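Local structure of endoglucanase A (Clostridium longisporum, 6Q1I) at residues A210-S214 / A231-A235; D263-D267 / A306-R310; N85-N89 / T137-I142; P75-G79 / W92-V96. The protein cleaves internal beta-1,4-glucosidic linkages in cellulose, lichenan and cereal beta-glucans and also hydrolyses xylan, with this chain being its glycoside hydrolase family 5 catalytic domain. One frame throughout, in Å; residues are numbered along the deposited sequence. Where two conformers were deposited one is given.

Overall arrangement
All four contacts belong to one eight-stranded TIM barrel. Interactions 1 and 4 are buried and involve the chain leaving barrel strands: in interaction 1 the loop after strand 204-208 meets strand 229-234 beside the active site, while in interaction 4 the loop after strand 71-74 meets helix 90-105 through tryptophans. Interactions 2 and 3 are partly buried and lie farther out, each pairing apolar packing with polar groups. In interaction 2 these are charged, in interaction 3 they are amides. Interactions 3 and 4 touch, sharing the loop between strand 71-74 and helix 90-105. Interactions 1 and 2 also touch, where A235 meets E265.

Interaction 1 (A210-S214 / A231-A235); sequences AASGS and ASVHA
S232 is the first residue of the strand to meet the loop, its backbone O lying 4.2 Å from A211 CA while the S232 backbone is hydrogen-bonded to M206 of strand 204-208. At V233 the loop comes closer. V233 CA sits 3.4 Å from A211 O, a weak CA-H...O contact, and the CG1 branch runs alongside the glycine, 4.1 Å from G213 CA. H234 makes the hydrogen bond and the ring contact. Its N-H points almost straight at A211 O (N to O 2.8 Å, 176° at the hydrogen), in the carbonyl plane. Its CG is turned anti to the carbonyl carbon (chi1 -61°), which brings one face of the imidazole against the A211 methyl: A211 CB stands over the middle of it, 3.6 Å from the centroid, a CH-pi contact. A211 presents both groups from a tight corner in which A210 and A211 have positive phi. Next, H234 O receives a bond from water 1, which in turn accepts from G213 N at 2.8 Å. Beyond it, A235 O bonds to Y303 OH. One straight backbone bond and a methyl over the imidazole help to place the ring, together with the bond from ND1 to Q160 NE2. That is consistent with a positioning role beside Q160 and Q284, altered residues at the proton-donor and nucleophile positions inferred by similarity.

Interaction 2 (D263-D267 / A306-R310); sequences DVELD and AAQKR
L266 and A306 make the tight side of this contact. L266 CD1 presses on A306 CB at 3.5 Å, closer than carbon atoms usually pack, and reaches on to the A307 backbone N at 3.8 Å. On the arginine side, L266 CB lies 3.7 Å from R310 CD, so the leucine supports the arginine chain, which runs extended from CG to NE (chi3 173°). That straight run delivers the guanidinium to D267. NE and NH2 approach side-on and both bond to D267 OD1, at 2.7 and 3.0 Å, from one face of the carboxylate and well out of its plane. NH1 turns back to its own helix end and bonds to A306 O at 2.9 Å. The D263 side is looser. D263 OD1 lies 3.8 Å from R310 NH2, a long salt bridge of charges alone, and water 2 joins OD1 to NH1 instead. D263 OD2 bonds to Y302 OH. The three charged residues are partly exposed, whereas L266, A306 and A307 are buried. Helix 256-275 and the end of helix 293-309 meet here as neighbours on the outside of the barrel; Q308 packs on helix 343-356, and E265 touches A235, which follows H234.

Interaction 3 (N85-N89 / T137-I142); sequences NNKLN and TLWTQI
The flat amide of Q141 uses its edges to grip the loop backbone at N86 and L88. NE2 gives a hydrogen to N86 O at 2.8 Å, with the oxygen close to the amide plane and the N-H lying in the carbonyl plane. OE1 takes the N-H of L88 at 2.8 Å, almost dead straight at 178°, and K87 CA lies beside it. The other flat group, the indole of W139, lies on another side of the helix without touching the loop: I142 CD1 covers one of its faces toward the rim, and its ring meets that of F155 at an angle. The glutamine chain is extended beyond CG (chi2 172°), which carries the amide across to the loop, yet NE2 still makes a second bond, to T137 O one turn back. That bond is bent and comes from above the carbonyl plane, while the helical N-H of Q141 reaches the same oxygen from the opposite face. The amide's rotation is therefore held by three bonds. Beside the amide, L88 packs on the helix: CD2 meets L138 CD1 at 4.0 Å, and CD1 packs on Q141 CB at 3.9 Å. Between the partly exposed N86 and T137, water 3 links N86 ND2 to T137 OG1, whose other partner is P133 O. A side-chain amide here binds the O and N-H on either side of K87. The setting is the TIM-barrel exterior, where the loop leading from strand 71-74 to helix 90-105, with N89 as N-cap of that helix, rests on the next helix, 128-145.

Interaction 4 (P75-G79 / W92-V96); sequences PTTWG and WVKRV
From T76 to T77 the backbone runs extended before turning at W78, passing beside helix 90-105, with the CA atoms of T76 and V96 8.0 Å apart. Between the two segments W92 drives the edge of its indole toward the face of W78, an offset edge-to-face pair with planes at 88° and 5.2 Å between the W78 six-membered and W92 five-membered ring centres. The leading atoms are NE1 and CD1 of W92; NE1 lies 3.5 Å from W78 CE3. W92 CG is anti to the backbone N (chi1 179°), which swings the indole off the helix toward the loop and brings CZ2 within 3.6 Å of T77 O. T76 fills the corner between the indoles and V96: its CG2 meets W92 CZ2 at the indole edge and reaches tip to tip toward V96 CG2 at 4.0 Å, while also covering W78 on the same face that W92 approaches. V96 CG1 closes the far end of W78, 4.0 Å from CH2. The contact is made by ring and methyl packing; W78 NE1 bonds elsewhere, to N113 O. The opposite face of W78 receives L88 of the same loop and I142 of helix 128-145, so the indole lies between these and helix 90-105. T76 and V96 both touch L112 of strand 109-113, and W92 extends to P44 of helix 44-48 and stacks with H81.

Interaction 1 (A210-S214 / A231-A235)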
loop_
_atom_site.group_PDB
_atom_site.type_symbol
_atom_site.label_atom_id
_atom_site.label_comp_id
_atom_site.label_asym_id
_atom_site.label_seq_id
_atom_site.Cartn_x
_atom_site.Cartn_y
_atom_site.Cartn_z
ATOM N N ALA A 210 -11.693 1.747 -2.879
ATOM C CA ALA A 210 -11.268 0.445 -2.366
ATOM C C ALA A 210 -9.905 0.009 -2.899
ATOM O O ALA A 210 -9.514 -1.146 -2.719
ATOM C CB ALA A 210 -12.306 -0.654 -2.618
ATOM N N ALA A 211 -9.158 0.917 -3.522
ATOM C CA ALA A 211 -7.954 0.573 -4.279
ATOM C C ALA A 211 -8.231 -0.500 -5.326
ATOM O O ALA A 211 -7.329 -1.229 -5.746
ATOM C CB ALA A 211 -6.780 0.191 -3.385
ATOM N N SER A 212 -9.470 -0.573 -5.795
ATOM C CA SER A 212 -9.824 -1.569 -6.791
ATOM C C SER A 212 -9.349 -1.158 -8.180
ATOM O O SER A 212 -9.502 -0.004 -8.596
ATOM C CB SER A 212 -11.341 -1.747 -6.827
ATOM O OG SER A 212 -11.706 -2.553 -7.932
ATOM N N GLY A 213 -8.815 -2.122 -8.915
ATOM C CA GLY A 213 -8.485 -1.948 -10.308
ATOM C C GLY A 213 -9.594 -2.300 -11.274
ATOM O O GLY A 213 -9.332 -2.421 -12.475
ATOM N N SER A 214 -10.821 -2.484 -10.798
ATOM C CA SER A 214 -11.930 -2.728 -11.704
ATOM C C SER A 214 -12.102 -1.543 -12.647
ATOM O O SER A 214 -11.710 -0.409 -12.356
ATOM C CB SER A 214 -13.227 -2.925 -10.920
ATOM O OG SER A 214 -13.700 -1.702 -10.374
ATOM N N ALA A 231 -1.325 6.950 -9.346
ATOM C CA ALA A 231 -2.490 6.155 -8.974
ATOM C C ALA A 231 -2.062 4.918 -8.183
ATOM O O ALA A 231 -1.067 4.271 -8.520
ATOM C CB ALA A 231 -3.237 5.715 -10.232
ATOM N N SER A 232 -2.850 4.567 -7.165
ATOM C CA SER A 232 -2.641 3.378 -6.345
ATOM C C SER A 232 -3.782 2.391 -6.568
ATOM O O SER A 232 -4.952 2.731 -6.367
ATOM C CB SER A 232 -2.601 3.759 -4.860
ATOM O OG SER A 232 -2.587 2.607 -4.040
ATOM N N VAL A 233 -3.443 1.154 -6.938
ATOM C CA VAL A 233 -4.387 0.046 -6.915
ATOM C C VAL A 233 -3.756 -1.116 -6.162
ATOM O O VAL A 233 -2.533 -1.228 -6.056
ATOM C CB VAL A 233 -4.868 -0.408 -8.316
ATOM C CG1 VAL A 233 -5.596 0.713 -9.028
ATOM C CG2 VAL A 233 -3.710 -0.907 -9.162
ATOM N N HIS A 234 -4.619 -1.977 -5.625
ATOM C CA HIS A 234 -4.227 -3.243 -5.016
ATOM C C HIS A 234 -4.815 -4.348 -5.875
ATOM O O HIS A 234 -5.956 -4.245 -6.337
ATOM C CB HIS A 234 -4.731 -3.323 -3.578
ATOM C CG HIS A 234 -4.177 -2.241 -2.710
ATOM N ND1 HIS A 234 -4.666 -1.963 -1.457
ATOM C CD2 HIS A 234 -3.182 -1.351 -2.930
ATOM C CE1 HIS A 234 -4.007 -0.941 -0.944
ATOM N NE2 HIS A 234 -3.097 -0.554 -1.816
ATOM N N ALA A 235 -4.021 -5.385 -6.135
ATOM C CA ALA A 235 -4.430 -6.388 -7.124
ATOM C C ALA A 235 -3.898 -7.756 -6.687
ATOM O O ALA A 235 -2.853 -8.242 -7.139
ATOM C CB ALA A 235 -3.952 -6.009 -8.524
HETATM O O HOH W 1 -7.471 -4.534 -8.642
#

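Interaction 2 (D263-D267 / A306-R310)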
loop_
_atom_site.group_PDB
_atom_site.type_symbol
_atom_site.label_atom_id
_atom_site.label_comp_id
_atom_site.label_asym_id
_atom_site.label_seq_id
_atom_site.Cartn_x
_atom_site.Cartn_y
_atom_site.Cartn_z
ATOM N N ASP A 263 -1.848 -10.587 -17.990
ATOM C CA ASP A 263 -1.321 -9.595 -18.922
ATOM C C ASP A 263 -2.383 -8.557 -19.286
ATOM O O ASP A 263 -2.103 -7.354 -19.313
ATOM C CB ASP A 263 -0.789 -10.277 -20.187
ATOM C CG ASP A 263 0.518 -11.018 -19.957
ATOM O OD1 ASP A 263 1.263 -10.674 -19.017
ATOM O OD2 ASP A 263 0.812 -11.938 -20.742
ATOM N N VAL A 264 -3.609 -9.005 -19.587
ATOM C CA VAL A 264 -4.670 -8.064 -19.951
ATOM C C VAL A 264 -5.011 -7.153 -18.777
ATOM O O VAL A 264 -5.261 -5.953 -18.950
ATOM C CB VAL A 264 -5.899 -8.831 -20.477
ATOM C CG1 VAL A 264 -7.103 -7.910 -20.601
ATOM C CG2 VAL A 264 -5.571 -9.471 -21.827
ATOM N N GLU A 265 -5.034 -7.710 -17.566
ATOM C CA GLU A 265 -5.306 -6.904 -16.377
ATOM C C GLU A 265 -4.239 -5.826 -16.190
ATOM O O GLU A 265 -4.555 -4.647 -15.972
ATOM C CB GLU A 265 -5.382 -7.828 -15.160
ATOM C CG GLU A 265 -5.561 -7.107 -13.836
ATOM C CD GLU A 265 -5.642 -8.053 -12.646
ATOM O OE1 GLU A 265 -5.774 -9.281 -12.853
ATOM O OE2 GLU A 265 -5.539 -7.569 -11.500
ATOM N N LEU A 266 -2.963 -6.207 -16.278
ATOM C CA LEU A 266 -1.893 -5.233 -16.091
ATOM C C LEU A 266 -1.886 -4.192 -17.204
ATOM O O LEU A 266 -1.612 -3.013 -16.949
ATOM C CB LEU A 266 -0.547 -5.951 -15.979
ATOM C CG LEU A 266 -0.393 -6.834 -14.737
ATOM C CD1 LEU A 266 0.859 -7.701 -14.847
ATOM C CD2 LEU A 266 -0.360 -5.975 -13.463
ATOM N N ASP A 267 -2.184 -4.607 -18.442
ATOM C CA ASP A 267 -2.357 -3.643 -19.527
ATOM C C ASP A 267 -3.433 -2.615 -19.176
ATOM O O ASP A 267 -3.277 -1.419 -19.447
ATOM C CB ASP A 267 -2.765 -4.351 -20.827
ATOM C CG ASP A 267 -1.616 -5.054 -21.535
ATOM O OD1 ASP A 267 -0.437 -4.846 -21.183
ATOM O OD2 ASP A 267 -1.925 -5.816 -22.477
ATOM N N ALA A 306 5.819 -9.197 -15.577
ATOM C CA ALA A 306 4.825 -8.536 -16.413
ATOM C C ALA A 306 4.601 -7.096 -15.971
ATOM O O ALA A 306 4.467 -6.189 -16.801
ATOM C CB ALA A 306 3.511 -9.314 -16.357
ATOM N N ALA A 307 4.565 -6.860 -14.666
ATOM C CA ALA A 307 4.378 -5.502 -14.180
ATOM C C ALA A 307 5.592 -4.641 -14.491
ATOM O O ALA A 307 5.457 -3.506 -14.965
ATOM C CB ALA A 307 4.118 -5.537 -12.685
ATOM N N GLN A 308 6.792 -5.160 -14.232
ATOM C CA GLN A 308 7.997 -4.370 -14.460
ATOM C C GLN A 308 8.236 -4.097 -15.943
ATOM O O GLN A 308 8.728 -3.017 -16.294
ATOM C CB GLN A 308 9.182 -5.048 -13.778
ATOM C CG GLN A 308 9.166 -4.850 -12.266
ATOM C CD GLN A 308 9.486 -3.422 -11.912
ATOM O OE1 GLN A 308 10.647 -3.021 -11.929
ATOM N NE2 GLN A 308 8.454 -2.626 -11.646
ATOM N N LYS A 309 7.896 -5.036 -16.833
ATOM C CA LYS A 309 7.975 -4.777 -18.271
ATOM C C LYS A 309 7.108 -3.595 -18.674
ATOM O O LYS A 309 7.384 -2.932 -19.679
ATOM C CB LYS A 309 7.512 -6.009 -19.055
ATOM C CG LYS A 309 8.552 -7.109 -19.182
ATOM C CD LYS A 309 8.025 -8.291 -20.000
ATOM C CE LYS A 309 9.101 -9.343 -20.238
ATOM N NZ LYS A 309 8.551 -10.595 -20.830
ATOM N N ARG A 310 6.045 -3.341 -17.917
ATOM C CA ARG A 310 5.119 -2.245 -18.155
ATOM C C ARG A 310 5.445 -1.004 -17.335
ATOM O O ARG A 310 4.701 -0.019 -17.406
ATOM C CB ARG A 310 3.692 -2.717 -17.849
ATOM C CG ARG A 310 3.176 -3.745 -18.849
ATOM C CD ARG A 310 1.978 -4.527 -18.316
ATOM N NE ARG A 310 1.399 -5.381 -19.343
ATOM C CZ ARG A 310 1.881 -6.567 -19.708
ATOM N NH1 ARG A 310 2.961 -7.076 -19.124
ATOM N NH2 ARG A 310 1.279 -7.247 -20.674
HETATM O O HOH W 2 3.765 -9.861 -19.697
#

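Interaction 3 (N85-N89 / T137-I142)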
loop_
_atom_site.group_PDB
_atom_site.type_symbol
_atom_site.label_atom_id
_atom_site.label_comp_id
_atom_site.label_asym_id
_atom_site.label_seq_id
_atom_site.Cartn_x
_atom_site.Cartn_y
_atom_site.Cartn_z
ATOM N N ASN A 85 -8.371 17.254 20.005
ATOM C CA ASN A 85 -8.140 18.392 19.129
ATOM C C ASN A 85 -7.534 17.977 17.799
ATOM O O ASN A 85 -7.066 18.836 17.051
ATOM C CB ASN A 85 -7.216 19.408 19.804
ATOM C CG ASN A 85 -7.777 19.928 21.106
ATOM O OD1 ASN A 85 -7.089 19.951 22.128
ATOM N ND2 ASN A 85 -9.033 20.349 21.079
ATOM N N ASN A 86 -7.506 16.679 17.502
ATOM C CA ASN A 86 -6.903 16.160 16.278
ATOM C C ASN A 86 -5.405 16.436 16.197
ATOM O O ASN A 86 -4.852 16.542 15.102
ATOM C CB ASN A 86 -7.630 16.652 15.024
ATOM C CG ASN A 86 -8.984 15.997 14.850
ATOM O OD1 ASN A 86 -9.177 14.834 15.206
ATOM N ND2 ASN A 86 -9.928 16.737 14.287
ATOM N N LYS A 87 -4.725 16.513 17.343
ATOM C CA LYS A 87 -3.267 16.580 17.366
ATOM C C LYS A 87 -2.702 15.171 17.527
ATOM O O LYS A 87 -3.144 14.411 18.397
ATOM C CB LYS A 87 -2.757 17.477 18.498
ATOM C CG LYS A 87 -1.234 17.663 18.484
ATOM C CD LYS A 87 -0.750 18.720 19.468
ATOM C CE LYS A 87 -0.485 18.134 20.841
ATOM N NZ LYS A 87 -0.234 19.201 21.867
ATOM N N LEU A 88 -1.725 14.827 16.690
ATOM C CA LEU A 88 -1.088 13.520 16.778
ATOM C C LEU A 88 -0.208 13.424 18.010
ATOM O O LEU A 88 0.520 14.357 18.354
ATOM C CB LEU A 88 -0.190 13.263 15.570
ATOM C CG LEU A 88 -0.883 12.798 14.293
ATOM C CD1 LEU A 88 0.113 12.771 13.130
ATOM C CD2 LEU A 88 -1.523 11.433 14.466
ATOM N N ASN A 89 -0.250 12.266 18.647
ATOM C CA ASN A 89 0.676 11.971 19.728
ATOM C C ASN A 89 2.108 11.969 19.206
ATOM O O ASN A 89 2.416 11.342 18.189
ATOM C CB ASN A 89 0.325 10.617 20.322
ATOM C CG ASN A 89 1.286 10.198 21.395
ATOM O OD1 ASN A 89 2.306 9.582 21.116
ATOM N ND2 ASN A 89 0.972 10.536 22.634
ATOM N N THR A 137 -6.069 18.079 8.621
ATOM C CA THR A 137 -5.171 18.329 9.744
ATOM C C THR A 137 -4.216 17.158 9.954
ATOM O O THR A 137 -3.035 17.353 10.267
ATOM C CB THR A 137 -5.971 18.590 11.019
ATOM O OG1 THR A 137 -6.961 19.601 10.791
ATOM C CG2 THR A 137 -5.017 19.041 12.116
ATOM N N LEU A 138 -4.712 15.930 9.789
ATOM C CA LEU A 138 -3.842 14.761 9.865
ATOM C C LEU A 138 -2.718 14.845 8.837
ATOM O O LEU A 138 -1.537 14.691 9.178
ATOM C CB LEU A 138 -4.670 13.489 9.674
ATOM C CG LEU A 138 -3.867 12.186 9.588
ATOM C CD1 LEU A 138 -3.040 11.947 10.851
ATOM C CD2 LEU A 138 -4.799 11.029 9.333
ATOM N N TRP A 139 -3.062 15.091 7.564
ATOM C CA TRP A 139 -2.026 15.152 6.536
ATOM C C TRP A 139 -1.106 16.356 6.713
ATOM O O TRP A 139 0.078 16.279 6.364
ATOM C CB TRP A 139 -2.616 15.057 5.118
ATOM C CG TRP A 139 -2.608 13.627 4.674
ATOM C CD1 TRP A 139 -3.686 12.806 4.479
ATOM C CD2 TRP A 139 -1.443 12.835 4.418
ATOM N NE1 TRP A 139 -3.251 11.541 4.121
ATOM C CE2 TRP A 139 -1.880 11.540 4.078
ATOM C CE3 TRP A 139 -0.071 13.096 4.456
ATOM C CZ2 TRP A 139 -0.986 10.508 3.773
ATOM C CZ3 TRP A 139 0.811 12.076 4.157
ATOM C CH2 TRP A 139 0.350 10.795 3.825
ATOM N N THR A 140 -1.610 17.469 7.246
ATOM C CA THR A 140 -0.718 18.583 7.555
ATOM C C THR A 140 0.378 18.135 8.509
ATOM O O THR A 140 1.559 18.417 8.291
ATOM C CB THR A 140 -1.504 19.760 8.137
ATOM O OG1 THR A 140 -2.401 20.258 7.143
ATOM C CG2 THR A 140 -0.584 20.901 8.553
ATOM N N GLN A 141 -0.004 17.404 9.562
ATOM C CA GLN A 141 0.954 16.993 10.583
ATOM C C GLN A 141 1.922 15.938 10.060
ATOM O O GLN A 141 3.122 16.005 10.342
ATOM C CB GLN A 141 0.201 16.491 11.814
ATOM C CG GLN A 141 -0.531 17.598 12.557
ATOM C CD GLN A 141 -1.411 17.058 13.648
ATOM O OE1 GLN A 141 -0.932 16.629 14.695
ATOM N NE2 GLN A 141 -2.710 17.058 13.408
ATOM N N ILE A 142 1.432 14.954 9.297
ATOM C CA ILE A 142 2.344 13.964 8.726
ATOM C C ILE A 142 3.335 14.663 7.806
ATOM O O ILE A 142 4.545 14.419 7.855
ATOM C CB ILE A 142 1.575 12.864 7.969
ATOM C CG1 ILE A 142 0.601 12.095 8.866
ATOM C CG2 ILE A 142 2.558 11.884 7.316
ATOM C CD1 ILE A 142 -0.387 11.231 8.077
HETATM O O HOH W 3 -9.282 19.452 12.672
#

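Interaction 4 (P75-G79 / W92-V96)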
loop_
_atom_site.group_PDB
_atom_site.type_symbol
_atom_site.label_atom_id
_atom_site.label_comp_id
_atom_site.label_asym_id
_atom_site.label_seq_id
_atom_site.Cartn_x
_atom_site.Cartn_y
_atom_site.Cartn_z
ATOM N N PRO A 75 2.561 0.710 5.872
ATOM C CA PRO A 75 1.153 1.042 6.116
ATOM C C PRO A 75 1.003 1.493 7.564
ATOM O O PRO A 75 1.535 0.861 8.478
ATOM C CB PRO A 75 0.426 -0.271 5.814
ATOM C CG PRO A 75 1.450 -1.339 6.110
ATOM C CD PRO A 75 2.764 -0.737 5.672
ATOM N N THR A 76 0.327 2.621 7.765
ATOM C CA THR A 76 0.272 3.258 9.077
ATOM C C THR A 76 -1.148 3.718 9.356
ATOM O O THR A 76 -1.737 4.443 8.546
ATOM C CB THR A 76 1.243 4.444 9.145
ATOM O OG1 THR A 76 2.569 3.995 8.841
ATOM C CG2 THR A 76 1.255 5.060 10.529
ATOM N N THR A 77 -1.702 3.281 10.488
ATOM C CA THR A 77 -3.040 3.681 10.927
ATOM C C THR A 77 -2.892 4.762 11.990
ATOM O O THR A 77 -2.209 4.554 13.001
ATOM C CB THR A 77 -3.826 2.471 11.430
ATOM O OG1 THR A 77 -4.027 1.577 10.324
ATOM C CG2 THR A 77 -5.178 2.884 12.025
ATOM N N TRP A 78 -3.487 5.932 11.739
ATOM C CA TRP A 78 -3.209 7.131 12.520
ATOM C C TRP A 78 -4.335 7.556 13.453
ATOM O O TRP A 78 -4.066 8.235 14.449
ATOM C CB TRP A 78 -2.904 8.320 11.595
ATOM C CG TRP A 78 -1.762 8.142 10.648
ATOM C CD1 TRP A 78 -1.826 7.583 9.411
ATOM C CD2 TRP A 78 -0.395 8.548 10.829
ATOM N NE1 TRP A 78 -0.598 7.610 8.813
ATOM C CE2 TRP A 78 0.305 8.183 9.667
ATOM C CE3 TRP A 78 0.307 9.163 11.867
ATOM C CZ2 TRP A 78 1.665 8.428 9.506
ATOM C CZ3 TRP A 78 1.653 9.409 11.700
ATOM C CH2 TRP A 78 2.321 9.039 10.537
ATOM N N GLY A 79 -5.586 7.211 13.145
ATOM C CA GLY A 79 -6.705 7.836 13.838
ATOM C C GLY A 79 -6.689 7.642 15.345
ATOM O O GLY A 79 -7.068 8.544 16.098
ATOM N N TRP A 92 4.065 8.612 18.950
ATOM C CA TRP A 92 3.673 7.860 17.762
ATOM C C TRP A 92 4.435 8.345 16.537
ATOM O O TRP A 92 5.023 7.551 15.795
ATOM C CB TRP A 92 2.165 7.974 17.535
ATOM C CG TRP A 92 1.732 7.227 16.309
ATOM C CD1 TRP A 92 1.309 7.759 15.131
ATOM C CD2 TRP A 92 1.722 5.804 16.136
ATOM N NE1 TRP A 92 1.025 6.752 14.235
ATOM C CE2 TRP A 92 1.274 5.543 14.830
ATOM C CE3 TRP A 92 2.046 4.722 16.963
ATOM C CZ2 TRP A 92 1.137 4.243 14.334
ATOM C CZ3 TRP A 92 1.927 3.445 16.464
ATOM C CH2 TRP A 92 1.470 3.214 15.168
ATOM N N VAL A 93 4.429 9.655 16.305
ATOM C CA VAL A 93 5.149 10.198 15.158
ATOM C C VAL A 93 6.619 9.803 15.219
ATOM O O VAL A 93 7.218 9.437 14.202
ATOM C CB VAL A 93 4.964 11.724 15.084
ATOM C CG1 VAL A 93 5.820 12.320 13.970
ATOM C CG2 VAL A 93 3.504 12.063 14.878
ATOM N N LYS A 94 7.225 9.882 16.406
ATOM C CA LYS A 94 8.637 9.532 16.551
ATOM C C LYS A 94 8.901 8.072 16.180
ATOM O O LYS A 94 9.929 7.756 15.564
ATOM C CB LYS A 94 9.077 9.817 17.988
ATOM C CG LYS A 94 10.540 9.594 18.287
ATOM C CD LYS A 94 10.896 10.063 19.699
ATOM C CE LYS A 94 12.404 10.047 19.914
ATOM N NZ LYS A 94 12.845 11.115 20.849
ATOM N N ARG A 95 7.993 7.162 16.549
ATOM C CA ARG A 95 8.198 5.751 16.218
ATOM C C ARG A 95 8.030 5.503 14.722
ATOM O O ARG A 95 8.830 4.782 14.114
ATOM C CB ARG A 95 7.255 4.865 17.029
ATOM C CG ARG A 95 7.374 3.379 16.694
ATOM C CD ARG A 95 8.765 2.823 16.994
ATOM N NE ARG A 95 8.872 1.442 16.548
ATOM C CZ ARG A 95 10.007 0.815 16.271
ATOM N NH1 ARG A 95 11.179 1.419 16.437
ATOM N NH2 ARG A 95 9.954 -0.430 15.820
ATOM N N VAL A 96 7.002 6.090 14.107
ATOM C CA VAL A 96 6.847 5.968 12.660
ATOM C C VAL A 96 8.103 6.478 11.962
ATOM O O VAL A 96 8.631 5.837 11.048
ATOM C CB VAL A 96 5.585 6.701 12.173
ATOM C CG1 VAL A 96 5.486 6.627 10.659
ATOM C CG2 VAL A 96 4.301 6.131 12.812
#